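Local coordinates for F420-dependent alcohol dehydrogenase (Methanoculleus thermophilus, PDB 1RHC), which probably catalyses the coenzyme F420-dependent oxidation of secondary alcohols to ketones, as a member of the bacterial luciferase family, at residues E27-D32 / E323-V328; K292-F297 / D319-V324. All coordinates share one frame; numbering follows the deposited sequence.

Contact 1: E27-D32 / E323-V328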
loop_
_atom_site.group_PDB
_atom_site.type_symbol
_atom_site.label_atom_id
_atom_site.label_comp_id
_atom_site.label_asym_id
_atom_site.label_seq_id
_atom_site.Cartn_x
_atom_site.Cartn_y
_atom_site.Cartn_z
ATOM N N GLU A 27 18.110 9.947 9.059
ATOM C CA GLU A 27 18.985 9.973 7.882
ATOM C C GLU A 27 20.054 11.047 8.048
ATOM O O GLU A 27 21.237 10.836 7.743
ATOM C CB GLU A 27 18.175 10.276 6.625
ATOM C CG GLU A 27 19.069 10.433 5.410
ATOM C CD GLU A 27 18.298 10.406 4.100
ATOM O OE1 GLU A 27 18.526 9.483 3.299
ATOM O OE2 GLU A 27 17.487 11.316 3.858
ATOM N N LYS A 28 19.631 12.208 8.531
ATOM C CA LYS A 28 20.580 13.307 8.707
ATOM C C LYS A 28 21.661 13.000 9.732
ATOM O O LYS A 28 22.808 13.401 9.570
ATOM C CB LYS A 28 19.815 14.576 9.094
ATOM C CG LYS A 28 19.030 15.142 7.894
ATOM C CD LYS A 28 18.186 16.373 8.240
ATOM C CE LYS A 28 17.432 16.851 6.994
ATOM N NZ LYS A 28 16.510 17.986 7.264
ATOM N N VAL A 29 21.295 12.297 10.793
ATOM C CA VAL A 29 22.228 11.930 11.861
ATOM C C VAL A 29 23.218 10.870 11.416
ATOM O O VAL A 29 24.270 10.714 12.022
ATOM C CB VAL A 29 21.424 11.454 13.077
ATOM C CG1 VAL A 29 22.270 10.618 13.998
ATOM C CG2 VAL A 29 20.866 12.673 13.790
ATOM N N GLY A 30 22.875 10.121 10.369
ATOM C CA GLY A 30 23.809 9.126 9.864
ATOM C C GLY A 30 23.372 7.669 9.830
ATOM O O GLY A 30 24.185 6.789 9.521
ATOM N N PHE A 31 22.122 7.379 10.165
ATOM C CA PHE A 31 21.681 5.984 10.095
ATOM C C PHE A 31 21.726 5.521 8.650
ATOM O O PHE A 31 21.501 6.308 7.730
ATOM C CB PHE A 31 20.268 5.805 10.649
ATOM C CG PHE A 31 20.182 5.878 12.140
ATOM C CD1 PHE A 31 20.062 7.104 12.789
ATOM C CD2 PHE A 31 20.160 4.709 12.898
ATOM C CE1 PHE A 31 19.914 7.163 14.171
ATOM C CE2 PHE A 31 20.009 4.747 14.280
ATOM C CZ PHE A 31 19.883 5.993 14.925
ATOM N N ASP A 32 22.015 4.235 8.458
ATOM C CA ASP A 32 22.160 3.680 7.110
ATOM C C ASP A 32 20.838 3.300 6.490
ATOM O O ASP A 32 20.696 3.278 5.286
ATOM C CB ASP A 32 22.994 2.391 7.152
ATOM C CG ASP A 32 24.402 2.620 7.661
ATOM O OD1 ASP A 32 25.095 3.475 7.075
ATOM O OD2 ASP A 32 24.807 1.949 8.633
ATOM N N GLU A 323 26.945 10.450 18.247
ATOM C CA GLU A 323 28.079 9.986 19.052
ATOM C C GLU A 323 28.237 8.453 18.996
ATOM O O GLU A 323 29.347 7.929 19.114
ATOM C CB GLU A 323 27.879 10.387 20.515
ATOM C CG GLU A 323 27.851 11.915 20.749
ATOM C CD GLU A 323 29.200 12.574 20.512
ATOM O OE1 GLU A 323 29.276 13.826 20.503
ATOM O OE2 GLU A 323 30.198 11.855 20.338
ATOM N N VAL A 324 27.126 7.749 18.803
ATOM C CA VAL A 324 27.143 6.283 18.807
ATOM C C VAL A 324 27.600 5.634 17.505
ATOM O O VAL A 324 28.460 4.750 17.503
ATOM C CB VAL A 324 25.735 5.718 19.175
ATOM C CG1 VAL A 324 25.745 4.191 19.126
ATOM C CG2 VAL A 324 25.348 6.151 20.570
ATOM N N ILE A 325 27.041 6.094 16.393
ATOM C CA ILE A 325 27.316 5.502 15.105
ATOM C C ILE A 325 28.795 5.348 14.700
ATOM O O ILE A 325 29.241 4.243 14.352
ATOM C CB ILE A 325 26.461 6.226 14.045
ATOM C CG1 ILE A 325 24.985 5.857 14.247
ATOM C CG2 ILE A 325 26.805 5.779 12.699
ATOM C CD1 ILE A 325 24.024 6.591 13.284
ATOM N N PRO A 326 29.581 6.424 14.759
ATOM C CA PRO A 326 30.995 6.309 14.383
ATOM C C PRO A 326 31.777 5.284 15.241
ATOM O O PRO A 326 32.741 4.694 14.776
ATOM C CB PRO A 326 31.526 7.734 14.578
ATOM C CG PRO A 326 30.303 8.594 14.424
ATOM C CD PRO A 326 29.237 7.806 15.147
ATOM N N ALA A 327 31.353 5.067 16.480
ATOM C CA ALA A 327 32.043 4.138 17.374
ATOM C C ALA A 327 31.716 2.668 17.117
ATOM O O ALA A 327 32.511 1.784 17.425
ATOM C CB ALA A 327 31.720 4.480 18.820
ATOM N N VAL A 328 30.534 2.391 16.578
ATOM C CA VAL A 328 30.164 1.007 16.321
ATOM C C VAL A 328 30.428 0.638 14.864
ATOM O O VAL A 328 30.241 -0.510 14.471
ATOM C CB VAL A 328 28.703 0.725 16.736
ATOM C CG1 VAL A 328 28.549 0.905 18.243
ATOM C CG2 VAL A 328 27.765 1.621 16.019
#
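Ile-325 O receives the backbone N of Val-328 at 3.2 Å, while that same N also reaches Val-324 O, so two carbonyls share one donor on the last turn of helix 321-328. Pro-326 has no N-H to offer, and the helix is kinked there. Across to 27-32 no hydrogen bond is made; a single side chain carries the contact. Ile-325 is extended, with CD1 anti to CA (chi2 177°), and this extension delivers the methyl end-on to the turn after helix 16-29. Ile-325 CD1 lies 3.7 Å from Gly-30 C and equally near Phe-31 N, against the peptide link itself. Ile-325 CD1 also sits over the middle of the Phe-31 ring, 4.0 Å from the centroid and 12° off the normal, a CH-pi contact in which the two side chains cross nearly at right angles. Val-29 CG1 adds a looser touch, 4.5 Å from Ile-325 CD1. Gly-30, with positive phi (121°), closes the helix in a Schellman motif and leaves the methyl a bare backbone to rest on. Around this group, Phe-31 also meets the rings of Phe-321 and Tyr-7, and the Glu-27 carboxylate takes the backbone N of Lys-65, Lys-66 and Val-67. In barrel terms, the C-terminal helix packs on the turn leading from helix 16-29 to strand 33-36, part of the first beta-alpha-beta crossover of a TIM barrel.

Contact 2: K292-F297 / D319-V324; sequences KEIERF and DIFKEV
Ile-294 and Val-324 mark the closest backbone approach of 292-297 and 319-324, with their CA atoms 9.2 Å apart, a spacing that leaves the meeting to side chains. The first segment is regular helix that continues at both ends; the second passes from a turn into a weakly bonded helix, where Val-324 N reaches Ile-320 O only weakly at 3.4 Å. The case illustrates how one terminal methyl can serve two partners. Ile-294 CD1, at the end of an extended chain (chi2 170°), lies 3.6 Å from Val-324 CG1 and 4.1 Å from Phe-321 CE2, slanting against both side chains. Val-324 places CG1 opposite its backbone N (chi1 178°), and that branch alone makes the touch. All three residues are buried, and the interaction is purely apolar. No polar bond crosses the contact; within 292-297, Arg-296 NH2 forms a salt bridge with Glu-293 OE1 at 3.2 Å, the acceptor lying close to the guanidinium plane. Phe-297 CE1 packs over one face of the Arg-296 guanidinium, 3.6 Å above it and toward the rim, and Arg-296 NH2 also reaches Glu-279 O. Helix 287-300 packs on strands 282-284 and 304-309 and also meets helices 197-214 and 321-328: Ile-294 touches Met-282 and Phe-305, Phe-297 adds Pro-197 and Leu-200, and Phe-321 leans on Leu-307 of strand 304-309.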
loop_
_atom_site.group_PDB
_atom_site.type_symbol
_atom_site.label_atom_id
_atom_site.label_comp_id
_atom_site.label_asym_id
_atom_site.label_seq_id
_atom_site.Cartn_x
_atom_site.Cartn_y
_atom_site.Cartn_z
ATOM N N LYS A 292 28.286 0.119 24.170
ATOM C CA LYS A 292 28.542 -1.209 24.742
ATOM C C LYS A 292 27.369 -2.163 24.560
ATOM O O LYS A 292 27.566 -3.382 24.408
ATOM C CB LYS A 292 28.887 -1.091 26.229
ATOM C CG LYS A 292 30.285 -0.566 26.449
ATOM C CD LYS A 292 30.591 -0.394 27.911
ATOM C CE LYS A 292 31.933 0.297 28.090
ATOM N NZ LYS A 292 32.192 0.647 29.517
ATOM N N GLU A 293 26.152 -1.624 24.587
ATOM C CA GLU A 293 24.952 -2.445 24.404
ATOM C C GLU A 293 24.980 -2.992 22.982
ATOM O O GLU A 293 24.719 -4.167 22.749
ATOM C CB GLU A 293 23.680 -1.606 24.588
ATOM C CG GLU A 293 23.436 -1.101 25.992
ATOM C CD GLU A 293 22.492 -1.980 26.767
ATOM O OE1 GLU A 293 22.151 -3.077 26.271
ATOM O OE2 GLU A 293 22.087 -1.582 27.880
ATOM N N ILE A 294 25.307 -2.137 22.029
ATOM C CA ILE A 294 25.341 -2.546 20.634
ATOM C C ILE A 294 26.477 -3.546 20.413
ATOM O O ILE A 294 26.337 -4.530 19.668
ATOM C CB ILE A 294 25.518 -1.315 19.737
ATOM C CG1 ILE A 294 24.211 -0.499 19.727
ATOM C CG2 ILE A 294 25.934 -1.720 18.350
ATOM C CD1 ILE A 294 24.372 0.869 19.068
ATOM N N GLU A 295 27.600 -3.308 21.081
ATOM C CA GLU A 295 28.728 -4.209 20.923
ATOM C C GLU A 295 28.445 -5.612 21.435
ATOM O O GLU A 295 28.935 -6.574 20.840
ATOM C CB GLU A 295 29.986 -3.615 21.575
ATOM C CG GLU A 295 30.593 -2.521 20.715
ATOM C CD GLU A 295 31.783 -1.855 21.350
ATOM O OE1 GLU A 295 32.047 -2.090 22.557
ATOM O OE2 GLU A 295 32.462 -1.078 20.639
ATOM N N ARG A 296 27.637 -5.762 22.482
ATOM C CA ARG A 296 27.376 -7.111 22.961
ATOM C C ARG A 296 26.513 -7.884 21.959
ATOM O O ARG A 296 26.584 -9.106 21.903
ATOM C CB ARG A 296 26.753 -7.125 24.361
ATOM C CG ARG A 296 25.274 -6.820 24.427
ATOM C CD ARG A 296 24.763 -6.863 25.871
ATOM N NE ARG A 296 23.458 -6.213 25.990
ATOM C CZ ARG A 296 22.338 -6.825 26.368
ATOM N NH1 ARG A 296 22.353 -8.120 26.678
ATOM N NH2 ARG A 296 21.193 -6.145 26.425
ATOM N N PHE A 297 25.718 -7.182 21.146
ATOM C CA PHE A 297 24.910 -7.872 20.139
ATOM C C PHE A 297 25.751 -8.102 18.900
ATOM O O PHE A 297 25.545 -9.090 18.194
ATOM C CB PHE A 297 23.650 -7.074 19.775
ATOM C CG PHE A 297 22.523 -7.277 20.735
ATOM C CD1 PHE A 297 22.352 -6.432 21.835
ATOM C CD2 PHE A 297 21.628 -8.317 20.552
ATOM C CE1 PHE A 297 21.295 -6.636 22.731
ATOM C CE2 PHE A 297 20.573 -8.525 21.441
ATOM C CZ PHE A 297 20.406 -7.683 22.532
ATOM N N ASP A 319 19.261 12.059 18.148
ATOM C CA ASP A 319 20.465 12.905 18.111
ATOM C C ASP A 319 21.718 12.301 18.717
ATOM O O ASP A 319 22.819 12.525 18.226
ATOM C CB ASP A 319 20.211 14.216 18.878
ATOM C CG ASP A 319 19.357 15.146 18.124
ATOM O OD1 ASP A 319 19.166 14.936 16.902
ATOM O OD2 ASP A 319 18.881 16.090 18.755
ATOM N N ILE A 320 21.530 11.615 19.826
ATOM C CA ILE A 320 22.663 11.024 20.538
ATOM C C ILE A 320 23.404 10.025 19.656
ATOM O O ILE A 320 24.557 9.712 19.924
ATOM C CB ILE A 320 22.193 10.382 21.871
ATOM C CG1 ILE A 320 23.399 10.148 22.808
ATOM C CG2 ILE A 320 21.492 9.066 21.626
ATOM C CD1 ILE A 320 24.036 11.410 23.291
ATOM N N PHE A 321 22.771 9.551 18.574
ATOM C CA PHE A 321 23.483 8.613 17.705
ATOM C C PHE A 321 24.590 9.244 16.886
ATOM O O PHE A 321 25.381 8.535 16.273
ATOM C CB PHE A 321 22.516 7.771 16.842
ATOM C CG PHE A 321 21.985 6.557 17.586
ATOM C CD1 PHE A 321 21.028 6.695 18.584
ATOM C CD2 PHE A 321 22.530 5.298 17.361
ATOM C CE1 PHE A 321 20.623 5.619 19.354
ATOM C CE2 PHE A 321 22.132 4.203 18.132
ATOM C CZ PHE A 321 21.188 4.352 19.125
ATOM N N LYS A 322 24.674 10.579 16.887
ATOM C CA LYS A 322 25.795 11.238 16.227
ATOM C C LYS A 322 27.082 10.762 16.967
ATOM O O LYS A 322 28.165 10.695 16.386
ATOM C CB LYS A 322 25.687 12.764 16.348
ATOM C CG LYS A 322 24.566 13.383 15.494
ATOM C CD LYS A 322 24.492 14.909 15.669
ATOM C CE LYS A 322 25.678 15.612 15.025
ATOM N NZ LYS A 322 25.559 15.727 13.533
ATOM N N GLU A 323 26.945 10.450 18.247
ATOM C CA GLU A 323 28.079 9.986 19.052
ATOM C C GLU A 323 28.237 8.453 18.996
ATOM O O GLU A 323 29.347 7.929 19.114
ATOM C CB GLU A 323 27.879 10.387 20.515
ATOM C CG GLU A 323 27.851 11.915 20.749
ATOM C CD GLU A 323 29.200 12.574 20.512
ATOM O OE1 GLU A 323 29.276 13.826 20.503
ATOM O OE2 GLU A 323 30.198 11.855 20.338
ATOM N N VAL A 324 27.126 7.749 18.803
ATOM C CA VAL A 324 27.143 6.283 18.807
ATOM C C VAL A 324 27.600 5.634 17.505
ATOM O O VAL A 324 28.460 4.750 17.503
ATOM C CB VAL A 324 25.735 5.718 19.175
ATOM C CG1 VAL A 324 25.745 4.191 19.126
ATOM C CG2 VAL A 324 25.348 6.151 20.570
#

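Both contacts use helix 321-328, which contact 1 joins to the end of helix 16-29 and contact 2 to helix 287-300, so that the C-terminal helix bridges elements from the two ends of the chain. They touch directly: Phe-31 CZ packs 3.4 Å from Phe-321 CG, and Val-328 CG1 lies 3.7 Å from Ile-294 CG2. Neither forms a polar bond across its segments. Contact 2 is the deeper, all its touching residues being buried, and pairs aliphatic and aromatic side chains alone; contact 1 is partly buried and sets a methyl against the backbone at Gly-30 and Phe-31 as well as a ring face.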